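PDB 1ODK: purine nucleoside phosphorylase from Thermus thermophilus, which probably catalyses the reversible phosphorolysis of purine nucleosides, splitting the glycosidic bond with phosphate to release the free base and ribose 1-phosphate. Local coordinates for residues A26-I29 / A30-L34; E132-R135 / A136-R140. All blocks are in the same frame, centred on the assembly; numbering follows the deposited sequence.

Contact 1 (A26-I29 / A30-L34); sequences AEWI and AKTFL
The last turns of helix 23-33 bring W28 against T32 and F33, the residues four and five places further on. T32 donates its hydroxyl OG1 to the carbonyl O of W28 at 2.7 Å, while T32 N bonds the same oxygen from the opposite face of the carbonyl plane; two donors thus grip one acceptor. Threonine suits this place because its OG1, anti to the carbonyl carbon (chi1 -60°), is turned back toward the preceding turn. There T32 OG1 also lies over one face of the indole, 3.2 Å from W28 NE1 but at too poor an angle for a hydrogen bond. Further along the indole, F33 offers its edge to the face of the six-membered ring in an offset edge-to-face pair, with planes at 79° and F33 CE1 3.6 Å from W28 CH2. In this alpha/beta fold the helix packs on strands 48-53 and 56-61 through A26, A30 and L34, small or aliphatic residues fit for a buried side, and on helix 214-233, where W28 meets Q218 and both I29 and F33 meet V225. An alanine in place of W28 would keep the backbone acceptor, but the edge of F33 would probably lose the ring it packs against and the T32 hydroxyl its aromatic cover. Toward solvent, E27 and K31 form a long salt bridge, E27 OE2 to K31 NZ 4.0 Å, their aliphatic parts meeting at E27 CG and K31 CD. Regular backbone bonds run from K31 N to E27 O and from F33 N to I29 O.

Contact 2 (E132-R135 / A136-R140); sequences EVFR and ALWRR
R135 and R139 lie side by side and point the same way, one turn apart, with R135 CD 3.4 Å above the centre of the R139 guanidinium. The guanidinium planes are 28° apart, and R135 NE comes to 2.7 Å from R139 NH2, so close for two like-charged donors that the exact placement of these ends is doubtful. E142 of the second subunit makes a salt bridge to R135 NH2 and would partly offset the charge. An extended start, CG anti to the backbone N (chi1 -170°), carries R135 out to that partner. F134 and W138 also run alongside each other, their ring planes turned 56° apart, neither stacked nor edge-to-face, with F134 CZ 3.9 Å from W138 CE3. All four belong to helix 131-144, whose aromatic and arginine side lies in a subunit interface: R135 makes a cation-pi contact with W138 of the second subunit, W138 makes the reciprocal one with R135 of that subunit, and F134 packs on F134 of the second subunit. V133 CG1 and L137 CD1 touch at 4.0 Å, their branched aliphatic ends suited to a buried side. Further out, A136 and L137 rest on A231 of helix 214-233, and D130 accepts a hydrogen bond from V133 N.

Contacts 1 and 2 each lie within one helix, their centres 22 Å apart and their nearest atoms about 12 Å from each other, and they do not touch. Helix 214-233 relates them: contact 1 reaches it through Q218, V225 and L229, whereas A136 and L137 of contact 2 reach A231, and R140 of the same segment reaches V227 and E230, so both sets pack on the same long helix. Their surroundings differ. Residues 26-34 meet no other protein chain of the assembly, but E132, F134, R135 and W138 among residues 132-140 pack on a second subunit of the six-chain assembly. Contact 1 therefore belongs to the packing within one subunit, and contact 2 also to the joining of subunits.

Contact 1 (A26-I29 / A30-L34)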
loop_
_atom_site.group_PDB
_atom_site.type_symbol
_atom_site.label_atom_id
_atom_site.label_comp_id
_atom_site.label_asym_id
_atom_site.label_seq_id
_atom_site.Cartn_x
_atom_site.Cartn_y
_atom_site.Cartn_z
ATOM N N ALA B 26 35.880 7.976 9.808
ATOM C CA ALA B 26 36.181 6.926 10.776
ATOM C C ALA B 26 37.667 6.990 11.125
ATOM O O ALA B 26 38.046 6.934 12.298
ATOM C CB ALA B 26 35.846 5.559 10.195
ATOM N N GLU B 27 38.503 7.104 10.097
ATOM C CA GLU B 27 39.950 7.177 10.288
ATOM C C GLU B 27 40.324 8.389 11.137
ATOM O O GLU B 27 41.126 8.284 12.066
ATOM C CB GLU B 27 40.655 7.263 8.934
ATOM C CG GLU B 27 42.162 7.428 9.028
ATOM C CD GLU B 27 42.817 7.492 7.665
ATOM O OE1 GLU B 27 42.444 8.375 6.863
ATOM O OE2 GLU B 27 43.702 6.656 7.395
ATOM N N TRP B 28 39.736 9.537 10.814
ATOM C CA TRP B 28 40.005 10.768 11.548
ATOM C C TRP B 28 39.626 10.632 13.022
ATOM O O TRP B 28 40.356 11.084 13.908
ATOM C CB TRP B 28 39.229 11.932 10.932
ATOM C CG TRP B 28 39.385 13.199 11.695
ATOM C CD1 TRP B 28 40.443 14.058 11.656
ATOM C CD2 TRP B 28 38.465 13.735 12.656
ATOM N NE1 TRP B 28 40.240 15.100 12.536
ATOM C CE2 TRP B 28 39.033 14.923 13.161
ATOM C CE3 TRP B 28 37.215 13.322 13.139
ATOM C CZ2 TRP B 28 38.394 15.708 14.128
ATOM C CZ3 TRP B 28 36.579 14.103 14.100
ATOM C CH2 TRP B 28 37.172 15.283 14.583
ATOM N N ILE B 29 38.479 10.012 13.281
ATOM C CA ILE B 29 38.010 9.822 14.648
ATOM C C ILE B 29 38.972 8.934 15.434
ATOM O O ILE B 29 39.366 9.261 16.552
ATOM C CB ILE B 29 36.612 9.154 14.683
ATOM C CG1 ILE B 29 35.561 10.086 14.079
ATOM C CG2 ILE B 29 36.239 8.798 16.115
ATOM C CD1 ILE B 29 34.209 9.414 13.907
ATOM N N ALA B 30 39.338 7.804 14.846
ATOM C CA ALA B 30 40.234 6.868 15.503
ATOM C C ALA B 30 41.576 7.504 15.855
ATOM O O ALA B 30 42.037 7.412 16.991
ATOM C CB ALA B 30 40.448 5.647 14.618
ATOM N N LYS B 31 42.195 8.155 14.878
ATOM C CA LYS B 31 43.493 8.787 15.083
ATOM C C LYS B 31 43.455 10.007 15.998
ATOM O O LYS B 31 44.401 10.253 16.750
ATOM C CB LYS B 31 44.094 9.176 13.728
ATOM C CG LYS B 31 44.567 7.977 12.917
ATOM C CD LYS B 31 45.001 8.362 11.512
ATOM C CE LYS B 31 45.840 7.255 10.881
ATOM N NZ LYS B 31 45.177 5.923 10.991
ATOM N N THR B 32 42.360 10.759 15.946
ATOM C CA THR B 32 42.214 11.966 16.751
ATOM C C THR B 32 41.807 11.741 18.211
ATOM O O THR B 32 42.322 12.410 19.110
ATOM C CB THR B 32 41.183 12.928 16.110
ATOM O OG1 THR B 32 41.630 13.306 14.803
ATOM C CG2 THR B 32 41.011 14.178 16.954
ATOM N N PHE B 33 40.902 10.798 18.449
ATOM C CA PHE B 33 40.408 10.551 19.801
ATOM C C PHE B 33 40.861 9.289 20.527
ATOM O O PHE B 33 40.817 9.236 21.756
ATOM C CB PHE B 33 38.873 10.550 19.802
ATOM C CG PHE B 33 38.257 11.857 19.400
ATOM C CD1 PHE B 33 38.122 12.197 18.056
ATOM C CD2 PHE B 33 37.799 12.748 20.368
ATOM C CE1 PHE B 33 37.537 13.404 17.682
ATOM C CE2 PHE B 33 37.212 13.962 20.005
ATOM C CZ PHE B 33 37.081 14.289 18.658
ATOM N N LEU B 34 41.287 8.274 19.788
ATOM C CA LEU B 34 41.664 7.019 20.423
ATOM C C LEU B 34 43.147 6.785 20.656
ATOM O O LEU B 34 43.994 7.263 19.906
ATOM C CB LEU B 34 41.112 5.844 19.610
ATOM C CG LEU B 34 39.616 5.869 19.273
ATOM C CD1 LEU B 34 39.263 4.619 18.492
ATOM C CD2 LEU B 34 38.792 5.950 20.545
#

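Contact 2 (E132-R135 / A136-R140)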
loop_
_atom_site.group_PDB
_atom_site.type_symbol
_atom_site.label_atom_id
_atom_site.label_comp_id
_atom_site.label_asym_id
_atom_site.label_seq_id
_atom_site.Cartn_x
_atom_site.Cartn_y
_atom_site.Cartn_z
ATOM N N GLU B 132 18.233 4.781 27.172
ATOM C CA GLU B 132 19.401 5.195 27.950
ATOM C C GLU B 132 20.440 5.914 27.087
ATOM O O GLU B 132 20.975 6.952 27.483
ATOM C CB GLU B 132 20.043 3.985 28.636
ATOM C CG GLU B 132 19.213 3.367 29.757
ATOM C CD GLU B 132 18.970 4.323 30.917
ATOM O OE1 GLU B 132 19.674 5.354 31.005
ATOM O OE2 GLU B 132 18.084 4.037 31.750
ATOM N N VAL B 133 20.729 5.359 25.914
ATOM C CA VAL B 133 21.694 5.970 25.005
ATOM C C VAL B 133 21.209 7.358 24.611
ATOM O O VAL B 133 21.977 8.322 24.606
ATOM C CB VAL B 133 21.879 5.122 23.726
ATOM C CG1 VAL B 133 22.795 5.850 22.744
ATOM C CG2 VAL B 133 22.468 3.765 24.085
ATOM N N PHE B 134 19.925 7.448 24.275
ATOM C CA PHE B 134 19.306 8.709 23.882
ATOM C C PHE B 134 19.495 9.737 24.996
ATOM O O PHE B 134 19.922 10.862 24.755
ATOM C CB PHE B 134 17.813 8.478 23.622
ATOM C CG PHE B 134 17.029 9.736 23.423
ATOM C CD1 PHE B 134 17.245 10.538 22.309
ATOM C CD2 PHE B 134 16.064 10.122 24.351
ATOM C CE1 PHE B 134 16.513 11.705 22.119
ATOM C CE2 PHE B 134 15.325 11.290 24.168
ATOM C CZ PHE B 134 15.552 12.081 23.052
ATOM N N ARG B 135 19.183 9.323 26.218
ATOM C CA ARG B 135 19.309 10.180 27.392
ATOM C C ARG B 135 20.747 10.667 27.588
ATOM O O ARG B 135 20.980 11.840 27.873
ATOM C CB ARG B 135 18.855 9.406 28.626
ATOM C CG ARG B 135 18.713 10.234 29.882
ATOM C CD ARG B 135 18.353 9.329 31.043
ATOM N NE ARG B 135 17.521 10.007 32.024
ATOM C CZ ARG B 135 17.017 9.419 33.103
ATOM N NH1 ARG B 135 17.270 8.138 33.343
ATOM N NH2 ARG B 135 16.249 10.109 33.931
ATOM N N ALA B 136 21.704 9.757 27.437
ATOM C CA ALA B 136 23.117 10.089 27.599
ATOM C C ALA B 136 23.605 11.070 26.539
ATOM O O ALA B 136 24.373 11.981 26.842
ATOM C CB ALA B 136 23.961 8.814 27.568
ATOM N N LEU B 137 23.173 10.881 25.293
ATOM C CA LEU B 137 23.577 11.782 24.216
ATOM C C LEU B 137 23.032 13.186 24.478
ATOM O O LEU B 137 23.731 14.184 24.289
ATOM C CB LEU B 137 23.064 11.267 22.864
ATOM C CG LEU B 137 23.750 10.022 22.285
ATOM C CD1 LEU B 137 22.957 9.488 21.085
ATOM C CD2 LEU B 137 25.181 10.383 21.875
ATOM N N TRP B 138 21.779 13.256 24.919
ATOM C CA TRP B 138 21.143 14.537 25.215
ATOM C C TRP B 138 21.881 15.221 26.372
ATOM O O TRP B 138 22.229 16.403 26.293
ATOM C CB TRP B 138 19.677 14.303 25.594
ATOM C CG TRP B 138 18.825 15.539 25.638
ATOM C CD1 TRP B 138 19.247 16.840 25.602
ATOM C CD2 TRP B 138 17.397 15.584 25.765
ATOM N NE1 TRP B 138 18.169 17.690 25.699
ATOM C CE2 TRP B 138 17.022 16.945 25.801
ATOM C CE3 TRP B 138 16.399 14.602 25.854
ATOM C CZ2 TRP B 138 15.686 17.356 25.922
ATOM C CZ3 TRP B 138 15.066 15.008 25.976
ATOM C CH2 TRP B 138 14.725 16.375 26.009
ATOM N N ARG B 139 22.119 14.470 27.441
ATOM C CA ARG B 139 22.815 15.004 28.610
ATOM C C ARG B 139 24.217 15.513 28.292
ATOM O O ARG B 139 24.632 16.566 28.790
ATOM C CB ARG B 139 22.901 13.940 29.705
ATOM C CG ARG B 139 21.606 13.763 30.468
ATOM C CD ARG B 139 21.685 12.609 31.445
ATOM N NE ARG B 139 20.465 12.496 32.239
ATOM C CZ ARG B 139 20.206 11.491 33.067
ATOM N NH1 ARG B 139 21.083 10.507 33.209
ATOM N NH2 ARG B 139 19.071 11.473 33.756
ATOM N N ARG B 140 24.954 14.768 27.478
ATOM C CA ARG B 140 26.305 15.186 27.121
ATOM C C ARG B 140 26.277 16.421 26.220
ATOM O O ARG B 140 27.123 17.306 26.347
ATOM C CB ARG B 140 27.057 14.043 26.431
ATOM C CG ARG B 140 27.394 12.856 27.335
ATOM C CD ARG B 140 28.162 13.297 28.584
ATOM N NE ARG B 140 27.273 13.492 29.727
ATOM C CZ ARG B 140 27.517 14.316 30.745
ATOM N NH1 ARG B 140 28.631 15.038 30.770
ATOM N NH2 ARG B 140 26.644 14.415 31.742
#